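Side-chain contacts in 6-phospho-beta-d glycosidase (Streptococcus pyogenes, PDB 5FOO), which probably hydrolyses 6-phospho-beta-glucosides as a family 1 glycoside hydrolase, releasing glucose 6-phosphate: residues A3-K6 / E7-W10; F243-L246 / W247-L251; I349-K352 / M353-H356. The protein carries 1 engineered substitution. All coordinates share one frame; numbering follows the deposited sequence.

Contact 1: A3-K6 / E7-W10. With EDO (1,2-ethanediol), chain I.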
loop_
_atom_site.group_PDB
_atom_site.type_symbol
_atom_site.label_atom_id
_atom_site.label_comp_id
_atom_site.label_asym_id
_atom_site.label_seq_id
_atom_site.Cartn_x
_atom_site.Cartn_y
_atom_site.Cartn_z
ATOM N N ALA A 3 21.730 2.412 15.818
ATOM C CA ALA A 3 21.631 1.005 15.547
ATOM C C ALA A 3 20.153 0.498 15.609
ATOM O O ALA A 3 19.416 0.809 16.519
ATOM C CB ALA A 3 22.517 0.243 16.519
ATOM N N PHE A 4 19.772 -0.378 14.687
ATOM C CA PHE A 4 18.391 -0.876 14.614
ATOM C C PHE A 4 18.240 -2.232 15.310
ATOM O O PHE A 4 19.248 -2.891 15.567
ATOM C CB PHE A 4 17.958 -0.882 13.117
ATOM C CG PHE A 4 17.554 0.485 12.626
ATOM C CD1 PHE A 4 18.513 1.411 12.251
ATOM C CD2 PHE A 4 16.218 0.866 12.611
ATOM C CE1 PHE A 4 18.145 2.684 11.823
ATOM C CE2 PHE A 4 15.852 2.121 12.221
ATOM C CZ PHE A 4 16.811 3.034 11.826
ATOM N N PRO A 5 16.993 -2.663 15.594
ATOM C CA PRO A 5 16.813 -3.947 16.271
ATOM C C PRO A 5 17.364 -5.119 15.500
ATOM O O PRO A 5 17.559 -5.044 14.295
ATOM C CB PRO A 5 15.273 -4.054 16.411
ATOM C CG PRO A 5 14.805 -2.635 16.482
ATOM C CD PRO A 5 15.738 -1.875 15.579
ATOM N N LYS A 6 17.630 -6.221 16.189
ATOM C CA LYS A 6 18.173 -7.370 15.522
ATOM C C LYS A 6 17.049 -7.921 14.668
ATOM O O LYS A 6 15.910 -7.859 15.036
ATOM C CB LYS A 6 18.700 -8.434 16.516
ATOM C CG LYS A 6 20.230 -8.484 16.583
ATOM C CD LYS A 6 20.773 -8.433 17.996
ATOM C CE LYS A 6 20.401 -9.674 18.798
ATOM N NZ LYS A 6 20.588 -9.462 20.266
ATOM N N GLU A 7 17.414 -8.437 13.517
ATOM C CA GLU A 7 16.489 -9.037 12.558
ATOM C C GLU A 7 15.449 -8.055 11.958
ATOM O O GLU A 7 14.482 -8.460 11.357
ATOM C CB GLU A 7 15.870 -10.295 13.148
ATOM C CG GLU A 7 16.960 -11.311 13.516
ATOM C CD GLU A 7 16.394 -12.581 14.081
ATOM O OE1 GLU A 7 15.516 -12.529 14.979
ATOM O OE2 GLU A 7 16.839 -13.641 13.609
ATOM N N PHE A 8 15.773 -6.777 12.036
ATOM C CA PHE A 8 15.031 -5.740 11.343
ATOM C C PHE A 8 14.953 -6.036 9.848
ATOM O O PHE A 8 15.973 -6.442 9.187
ATOM C CB PHE A 8 15.698 -4.392 11.601
ATOM C CG PHE A 8 14.784 -3.190 11.464
ATOM C CD1 PHE A 8 13.823 -2.899 12.439
ATOM C CD2 PHE A 8 14.919 -2.339 10.391
ATOM C CE1 PHE A 8 13.035 -1.747 12.361
ATOM C CE2 PHE A 8 14.115 -1.202 10.277
ATOM C CZ PHE A 8 13.179 -0.912 11.262
ATOM N N TRP A 9 13.768 -5.825 9.301
ATOM C CA TRP A 9 13.573 -6.052 7.865
ATOM C C TRP A 9 14.095 -4.837 7.075
ATOM O O TRP A 9 13.740 -3.708 7.389
ATOM C CB TRP A 9 12.095 -6.222 7.519
ATOM C CG TRP A 9 11.407 -7.390 8.024
ATOM C CD1 TRP A 9 11.858 -8.314 9.005
ATOM C CD2 TRP A 9 10.076 -7.794 7.668
ATOM N NE1 TRP A 9 10.898 -9.296 9.164
ATOM C CE2 TRP A 9 9.783 -8.986 8.410
ATOM C CE3 TRP A 9 9.085 -7.256 6.817
ATOM C CZ2 TRP A 9 8.550 -9.683 8.276
ATOM C CZ3 TRP A 9 7.855 -7.927 6.700
ATOM C CH2 TRP A 9 7.582 -9.121 7.475
ATOM N N TRP A 10 14.905 -5.108 6.044
ATOM C CA TRP A 10 15.374 -4.104 5.176
ATOM C C TRP A 10 15.119 -4.548 3.756
ATOM O O TRP A 10 15.504 -5.645 3.320
ATOM C CB TRP A 10 16.844 -3.872 5.339
ATOM C CG TRP A 10 17.318 -3.407 6.657
ATOM C CD1 TRP A 10 18.095 -4.134 7.547
ATOM C CD2 TRP A 10 17.285 -2.058 7.172
ATOM N NE1 TRP A 10 18.408 -3.341 8.614
ATOM C CE2 TRP A 10 17.939 -2.067 8.402
ATOM C CE3 TRP A 10 16.670 -0.882 6.761
ATOM C CZ2 TRP A 10 18.025 -0.933 9.206
ATOM C CZ3 TRP A 10 16.777 0.222 7.553
ATOM C CH2 TRP A 10 17.442 0.184 8.758
HETATM C C1 EDO I . 14.423 -10.460 7.345
HETATM O O1 EDO I . 13.986 -11.809 7.360
HETATM C C2 EDO I . 15.466 -10.234 8.438
HETATM O O2 EDO I . 14.905 -10.709 9.658
#

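Contact 2: F243-L246 / W247-L251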
loop_
_atom_site.group_PDB
_atom_site.type_symbol
_atom_site.label_atom_id
_atom_site.label_comp_id
_atom_site.label_asym_id
_atom_site.label_seq_id
_atom_site.Cartn_x
_atom_site.Cartn_y
_atom_site.Cartn_z
ATOM N N PHE A 243 -12.327 14.599 12.702
ATOM C CA PHE A 243 -13.120 13.794 11.795
ATOM C C PHE A 243 -12.239 13.213 10.697
ATOM O O PHE A 243 -12.403 12.060 10.325
ATOM C CB PHE A 243 -14.414 14.483 11.255
ATOM C CG PHE A 243 -15.195 13.572 10.341
ATOM C CD1 PHE A 243 -16.098 12.647 10.854
ATOM C CD2 PHE A 243 -14.900 13.520 8.993
ATOM C CE1 PHE A 243 -16.721 11.745 10.000
ATOM C CE2 PHE A 243 -15.548 12.601 8.132
ATOM C CZ PHE A 243 -16.439 11.728 8.632
ATOM N N ALA A 244 -11.263 13.968 10.197
ATOM C CA ALA A 244 -10.416 13.441 9.165
ATOM C C ALA A 244 -9.642 12.176 9.621
ATOM O O ALA A 244 -9.395 11.255 8.809
ATOM C CB ALA A 244 -9.470 14.462 8.658
ATOM N N GLU A 245 -9.317 12.125 10.912
ATOM C CA GLU A 245 -8.653 10.925 11.483
ATOM C C GLU A 245 -9.628 9.817 11.584
ATOM O O GLU A 245 -9.307 8.706 11.182
ATOM C CB GLU A 245 -7.992 11.200 12.827
ATOM C CG GLU A 245 -6.940 12.291 12.640
ATOM C CD GLU A 245 -5.594 12.026 13.213
ATOM O OE1 GLU A 245 -5.502 11.140 14.046
ATOM O OE2 GLU A 245 -4.638 12.738 12.820
ATOM N N LEU A 246 -10.835 10.110 12.062
ATOM C CA LEU A 246 -11.841 9.049 12.192
ATOM C C LEU A 246 -12.041 8.244 10.916
ATOM O O LEU A 246 -12.144 7.009 10.978
ATOM C CB LEU A 246 -13.217 9.553 12.610
ATOM C CG LEU A 246 -13.505 9.933 14.035
ATOM C CD1 LEU A 246 -14.921 10.496 14.073
ATOM C CD2 LEU A 246 -13.409 8.711 14.928
ATOM N N TRP A 247 -12.183 8.966 9.796
ATOM C CA TRP A 247 -12.367 8.402 8.487
ATOM C C TRP A 247 -11.064 7.831 7.908
ATOM O O TRP A 247 -11.028 6.668 7.557
ATOM C CB TRP A 247 -12.998 9.442 7.501
ATOM C CG TRP A 247 -13.111 8.946 6.114
ATOM C CD1 TRP A 247 -12.268 9.265 5.086
ATOM C CD2 TRP A 247 -14.116 8.080 5.550
ATOM N NE1 TRP A 247 -12.639 8.619 3.957
ATOM C CE2 TRP A 247 -13.761 7.859 4.219
ATOM C CE3 TRP A 247 -15.248 7.432 6.051
ATOM C CZ2 TRP A 247 -14.502 7.073 3.386
ATOM C CZ3 TRP A 247 -15.982 6.660 5.220
ATOM C CH2 TRP A 247 -15.607 6.468 3.899
ATOM N N ASN A 248 -10.044 8.656 7.745
ATOM C CA ASN A 248 -8.860 8.249 6.975
ATOM C C ASN A 248 -7.970 7.225 7.709
ATOM O O ASN A 248 -7.242 6.498 7.062
ATOM C CB ASN A 248 -8.003 9.447 6.511
ATOM C CG ASN A 248 -8.759 10.351 5.552
ATOM O OD1 ASN A 248 -8.931 10.020 4.376
ATOM N ND2 ASN A 248 -9.303 11.459 6.073
ATOM N N ASN A 249 -8.027 7.213 9.034
ATOM C CA ASN A 249 -7.187 6.339 9.851
ATOM C C ASN A 249 -8.007 5.318 10.646
ATOM O O ASN A 249 -7.803 4.101 10.467
ATOM C CB ASN A 249 -6.265 7.157 10.751
ATOM C CG ASN A 249 -5.304 8.009 9.931
ATOM O OD1 ASN A 249 -5.100 7.750 8.750
ATOM N ND2 ASN A 249 -4.714 8.975 10.533
ATOM N N ASP A 250 -8.924 5.805 11.483
ATOM C CA ASP A 250 -9.576 4.949 12.468
ATOM C C ASP A 250 -10.425 3.840 11.917
ATOM O O ASP A 250 -10.414 2.743 12.493
ATOM C CB ASP A 250 -10.393 5.735 13.433
ATOM C CG ASP A 250 -9.585 6.657 14.274
ATOM O OD1 ASP A 250 -8.359 6.846 14.059
ATOM O OD2 ASP A 250 -10.208 7.261 15.129
ATOM N N LEU A 251 -11.159 4.091 10.824
ATOM C CA LEU A 251 -12.094 3.097 10.275
ATOM C C LEU A 251 -11.306 1.770 10.096
ATOM O O LEU A 251 -11.632 0.759 10.673
ATOM C CB LEU A 251 -12.669 3.579 8.932
ATOM C CG LEU A 251 -13.845 2.802 8.339
ATOM C CD1 LEU A 251 -14.425 3.502 7.092
ATOM C CD2 LEU A 251 -13.458 1.397 7.937
#

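Contact 3: I349-K352 / M353-H356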
loop_
_atom_site.group_PDB
_atom_site.type_symbol
_atom_site.label_atom_id
_atom_site.label_comp_id
_atom_site.label_asym_id
_atom_site.label_seq_id
_atom_site.Cartn_x
_atom_site.Cartn_y
_atom_site.Cartn_z
ATOM N N ILE A 349 3.513 8.620 14.067
ATOM C CA ILE A 349 2.899 7.322 13.771
ATOM C C ILE A 349 3.393 6.246 14.800
ATOM O O ILE A 349 2.627 5.419 15.296
ATOM C CB ILE A 349 3.259 6.922 12.339
ATOM C CG1 ILE A 349 2.448 7.805 11.323
ATOM C CG2 ILE A 349 2.988 5.482 12.060
ATOM C CD1 ILE A 349 2.944 7.670 9.890
ATOM N N ALA A 350 4.679 6.286 15.090
ATOM C CA ALA A 350 5.285 5.288 15.978
ATOM C C ALA A 350 4.712 5.399 17.382
ATOM O O ALA A 350 4.373 4.376 17.979
ATOM C CB ALA A 350 6.808 5.426 15.968
ATOM N N ILE A 351 4.519 6.637 17.841
ATOM C CA ILE A 351 3.946 6.917 19.157
ATOM C C ILE A 351 2.474 6.512 19.207
ATOM O O ILE A 351 1.959 6.021 20.250
ATOM C CB ILE A 351 4.172 8.407 19.511
ATOM C CG1 ILE A 351 5.682 8.723 19.633
ATOM C CG2 ILE A 351 3.436 8.859 20.780
ATOM C CD1 ILE A 351 6.402 7.893 20.658
ATOM N N LYS A 352 1.773 6.701 18.089
ATOM C CA LYS A 352 0.362 6.330 18.018
ATOM C C LYS A 352 0.230 4.827 18.155
ATOM O O LYS A 352 -0.670 4.368 18.787
ATOM C CB LYS A 352 -0.205 6.754 16.634
ATOM C CG LYS A 352 -1.702 6.722 16.505
ATOM C CD LYS A 352 -2.339 8.020 16.986
ATOM C CE LYS A 352 -3.858 7.848 17.095
ATOM N NZ LYS A 352 -4.489 9.047 17.696
ATOM N N MET A 353 1.087 4.071 17.467
ATOM C CA MET A 353 1.074 2.592 17.543
ATOM C C MET A 353 1.318 2.147 18.986
ATOM O O MET A 353 0.591 1.288 19.537
ATOM C CB MET A 353 2.121 1.982 16.619
ATOM C CG MET A 353 1.706 1.970 15.162
ATOM S SD MET A 353 0.175 1.051 14.910
ATOM C CE MET A 353 0.503 -0.580 15.505
ATOM N N ARG A 354 2.317 2.781 19.585
ATOM C CA ARG A 354 2.689 2.511 20.976
ATOM C C ARG A 354 1.537 2.697 21.956
ATOM O O ARG A 354 1.356 1.846 22.788
ATOM C CB ARG A 354 3.887 3.362 21.430
ATOM C CG ARG A 354 4.548 2.797 22.727
ATOM C CD ARG A 354 5.553 3.780 23.273
ATOM N NE ARG A 354 4.831 4.961 23.670
ATOM C CZ ARG A 354 5.369 6.122 24.018
ATOM N NH1 ARG A 354 6.683 6.291 24.038
ATOM N NH2 ARG A 354 4.566 7.150 24.328
ATOM N N ASP A 355 0.767 3.788 21.822
ATOM C CA ASP A 355 -0.131 4.256 22.872
ATOM C C ASP A 355 -1.554 3.981 22.594
ATOM O O ASP A 355 -2.344 4.002 23.525
ATOM C CB ASP A 355 0.023 5.750 23.133
ATOM C CG ASP A 355 1.377 6.117 23.673
ATOM O OD1 ASP A 355 2.072 5.226 24.158
ATOM O OD2 ASP A 355 1.767 7.290 23.655
ATOM N N HIS A 356 -1.906 3.721 21.341
ATOM C CA HIS A 356 -3.309 3.542 21.001
ATOM C C HIS A 356 -3.607 2.216 20.336
ATOM O O HIS A 356 -4.788 1.807 20.220
ATOM C CB HIS A 356 -3.786 4.736 20.161
ATOM C CG HIS A 356 -3.722 6.037 20.906
ATOM N ND1 HIS A 356 -4.683 6.422 21.816
ATOM C CD2 HIS A 356 -2.795 7.024 20.908
ATOM C CE1 HIS A 356 -4.354 7.580 22.359
ATOM N NE2 HIS A 356 -3.210 7.967 21.827
#

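Contact 1: A3-K6 / E7-W10
Phe4 presents one ring face to the indole of Trp10 and packs obliquely against Phe8, and this aromatic cluster is the dense half of the contact. Trp10 arrives edge-on in a T-shaped arrangement, with CZ2 3.7 Å from Phe4 CG and the two ring planes at 74°. Phe8, its CG anti to the backbone N (chi1 -156°), turns back so that Phe4 CD2 lies over one of its faces, 3.8 Å from Phe8 CE2. Within 7-10, Phe8 CD2 sits 3.5 Å above the plane of the Trp10 ring, toward the rim. Leu397 and Ile404 of helix 387-405 also press on the cluster, and Trp10 NE1 is bonded to Asn460 OD1.

The chain reverses through a type II beta turn, Pro5 to Phe8, that leads into the first strand of the TIM barrel. Its closing bond, Phe8 N to Pro5 O, is weak at 3.4 Å, and Glu7 takes the positive phi (64°) expected at the third position. Pro5 CD rests beside Phe8 CD1 at 3.8 Å. The turn's outer side is looser: Lys6 and Glu7 are exposed, and an ethanediol donates from O2 to Glu7 O at 2.9 Å.

Contact 2: F243-L246 / W247-L251
Glu245 and Asp250 meet across a widened, pi-type turn of helix 235-258, which follows the fifth strand of the TIM barrel. Backbone bonding records the widening. Trp247 N still reaches Phe243 O four residues back in the alpha-helical manner, nearly straight at 169°. Two residues further on, Glu245 O accepts two amides, Asn249 N at 2.9 Å and Asp250 N, which come from opposite faces of its carbonyl plane. The second of these is the five-residue step of a pi turn, repeated weakly between Leu251 N and Leu246 O.

Side-chain to backbone bonding doubles the load on a second carbonyl. Asn248 has CG beside its own backbone N (chi1 -63°), which folds the amide back along the helix so that ND2 donates to Ala244 O at 2.7 Å. That oxygen also takes Asn248 N, and Tyr323 OH is a further partner of ND2.

Apolar packing is lighter. Phe243 and Trp247 run side by side in the same direction, CE2 of the former 4.1 Å from CB of the latter. The Trp247 indole then leads away to Met167 and Val170 of helix 166-174, its NE1 bonded to Glu171.

Two carboxylates come near without touching: Glu245 OE1 lies 5.2 Å from Asp250 OD1, a proximity of like charges that may be eased for Glu245 by the bond from Ala228 N to OE2. Asp250 turns its other oxygen toward the leucine a turn back, OD2 standing 3.5 Å from Leu246 CD2.

Contact 3: I349-K352 / M353-H356
Lys352 reaches forward along the helix to His356, one turn on. Its CG is anti to the backbone N and the chain bends at chi2 (86°), a course that carries the methylenes past the imidazole, with CE 4.0 Å from His356 CD2. NZ ends over a face of the ring near its rim, 4.1 Å above the plane. Any protonation of His356 would probably be disfavoured slightly by the ammonium.

Ile351 works on two neighbours at once. Its CD1 lies 3.7 Å above one face of the Arg354 guanidinium, offset toward the rim, while CG2 stands 3.7 Å from Asp355 OD2. The guanidinium is held side-on by Asp355: NE bonds OD1 at 2.8 Å from above the carboxylate plane, and NH2 bonds OD2 through its syn lone pair. With NH1 given to Ala406 O, the rotation of the flat group is fixed.

All this sits at the C-terminal end of helix 344-356, part of the beta-alpha-beta crossover from the sixth to the seventh strand of the TIM barrel. Met353 is on the buried flank. Bends at chi2 and chi3 take its thioether away toward Leu294, Leu296 and Trp362 on those two strands, after CG has passed Ile349 O at 3.6 Å. Its amide bonds that same oxygen, as Arg354 N bonds Ala350 O and His356 N bonds Lys352 O, the last at 2.9 Å.

All three contacts are local stretches of one TIM barrel, met in chain order. Contact 1 leads into strand 9-13, the first of the barrel, which pairs with the last strand, 410-416; contact 2 lies on helix 235-258, between the fifth and sixth strands, and contact 3 on helix 344-356, between the sixth and seventh. Contacts 2 and 3 are near neighbours, their centres 15 Å apart and nearest atoms about 4 Å. Contact 1 stands off, its centre 30 Å from that of contact 2 and 19 Å from that of contact 3. The side chains of Asn248 and Ile349 each lie about 13 Å from the bound 6-phosphocyclophellitol, which places contacts 2 and 3 in the helical layer around the barrel and not in the pocket itself.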